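Aldehyde dehydrogenase (Burkholderia vietnamiensis, PDB 5KF0) probably oxidises aldehydes to carboxylic acids with a nicotinamide cofactor, and is seen here with NADPH bound. Local coordinates at residues I196-L201 with G209-L214. Numbering follows the deposited sequence.
Sequences IIAEVL and GAFSVL
The carbonyl O of L201 is hydrogen-bonded to OG1 of T204 and has CE2 of F211 3.8 Å away. L201 also sets its CB over a face of that ring, a CH-pi contact 3.9 Å from the centroid and 24° off the ring normal; the carbon sits toward the rim, nearest CZ and CE2. One turn back, the carbonyl O of A198 lies 3.6 Å from CZ of F211, approaching the ring obliquely. The F211 side chain leaves the strand toward the helix, and with CG between the backbone N and the carbonyl carbon (chi1 73°) its CE1, CZ and CE2 end against A198 and L201. At the other end of the contact, CB of A198 meets CG2 of V213 at 3.6 Å, methyl against methyl, and also approaches CE1 of F211 at 4.1 Å. Helix 192-202 is the crossover of the beta-alpha-beta unit that leads from strand 182-185 to 211-213, an outermost strand of the Rossmann-like cofactor-binding sheet; the axes of helix 196-201 and strand 211-213 run roughly antiparallel (152°) and come within 8.9 Å. S212 points away, its OG accepting a hydrogen bond from A19 N. I197 and V200, on the helix flanks, pack against F84 of helix 70-86.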
# COMPACT_ATOMS: atom_id res chain seq x y z
N ILE A 196 -21.56 6.79 -29.18
CA ILE A 196 -22.53 6.00 -28.42
C ILE A 196 -22.19 6.05 -26.93
O ILE A 196 -23.08 6.19 -26.07
CB ILE A 196 -22.59 4.55 -28.94
CG1 ILE A 196 -23.15 4.52 -30.37
CG2 ILE A 196 -23.47 3.70 -28.02
CD1 ILE A 196 -22.98 3.17 -31.04
N ILE A 197 -20.90 5.95 -26.59
CA ILE A 197 -20.46 6.18 -25.21
C ILE A 197 -20.96 7.54 -24.73
O ILE A 197 -21.52 7.66 -23.62
CB ILE A 197 -18.93 6.07 -25.10
CG1 ILE A 197 -18.46 4.63 -25.37
CG2 ILE A 197 -18.45 6.54 -23.73
CD1 ILE A 197 -16.94 4.46 -25.33
N ALA A 198 -20.82 8.57 -25.56
CA ALA A 198 -21.28 9.91 -25.19
C ALA A 198 -22.78 9.96 -24.97
O ALA A 198 -23.26 10.61 -24.03
CB ALA A 198 -20.86 10.93 -26.25
N GLU A 199 -23.55 9.29 -25.84
CA GLU A 199 -25.01 9.28 -25.68
C GLU A 199 -25.41 8.65 -24.35
O GLU A 199 -26.32 9.14 -23.67
CB GLU A 199 -25.64 8.51 -26.84
CG GLU A 199 -27.15 8.45 -26.81
CD GLU A 199 -27.69 7.36 -27.73
OE1 GLU A 199 -28.76 6.81 -27.44
OE2 GLU A 199 -27.01 7.03 -28.73
N VAL A 200 -24.73 7.57 -23.97
CA VAL A 200 -24.99 6.92 -22.69
C VAL A 200 -24.65 7.85 -21.53
O VAL A 200 -25.42 7.99 -20.57
CB VAL A 200 -24.23 5.58 -22.61
CG1 VAL A 200 -24.26 5.01 -21.19
CG2 VAL A 200 -24.85 4.59 -23.59
N LEU A 201 -23.48 8.50 -21.59
CA LEU A 201 -23.11 9.45 -20.54
C LEU A 201 -24.08 10.62 -20.46
O LEU A 201 -24.31 11.16 -19.37
CB LEU A 201 -21.69 9.99 -20.79
CG LEU A 201 -20.55 9.06 -20.40
CD1 LEU A 201 -19.24 9.62 -20.93
CD2 LEU A 201 -20.52 8.94 -18.88
N GLY A 209 -20.74 20.24 -18.78
CA GLY A 209 -19.32 20.45 -19.01
C GLY A 209 -18.43 19.32 -18.54
O GLY A 209 -17.22 19.36 -18.78
N ALA A 210 -19.00 18.32 -17.85
CA ALA A 210 -18.20 17.15 -17.46
C ALA A 210 -17.58 16.47 -18.67
O ALA A 210 -16.47 15.94 -18.58
CB ALA A 210 -19.05 16.15 -16.69
N PHE A 211 -18.27 16.46 -19.81
CA PHE A 211 -17.68 15.80 -20.97
C PHE A 211 -18.14 16.45 -22.26
O PHE A 211 -19.23 17.01 -22.36
CB PHE A 211 -18.02 14.30 -20.99
CG PHE A 211 -19.44 13.99 -21.35
CD1 PHE A 211 -19.78 13.68 -22.66
CD2 PHE A 211 -20.44 13.98 -20.38
CE1 PHE A 211 -21.09 13.38 -23.00
CE2 PHE A 211 -21.76 13.67 -20.71
CZ PHE A 211 -22.08 13.36 -22.03
N SER A 212 -17.25 16.39 -23.25
CA SER A 212 -17.58 16.60 -24.65
C SER A 212 -16.90 15.50 -25.45
O SER A 212 -15.80 15.06 -25.10
CB SER A 212 -17.12 17.99 -25.15
OG SER A 212 -17.83 19.03 -24.49
N VAL A 213 -17.56 15.05 -26.51
CA VAL A 213 -16.97 14.09 -27.45
C VAL A 213 -17.10 14.72 -28.83
O VAL A 213 -18.22 14.88 -29.35
CB VAL A 213 -17.63 12.71 -27.38
CG1 VAL A 213 -17.01 11.77 -28.42
CG2 VAL A 213 -17.48 12.11 -25.97
N LEU A 214 -15.97 15.10 -29.42
CA LEU A 214 -15.95 15.97 -30.60
C LEU A 214 -15.14 15.33 -31.71
O LEU A 214 -13.89 15.34 -31.64
CB LEU A 214 -15.37 17.34 -30.25
CG LEU A 214 -16.08 18.16 -29.17
CD1 LEU A 214 -15.36 19.48 -28.98
CD2 LEU A 214 -17.53 18.40 -29.54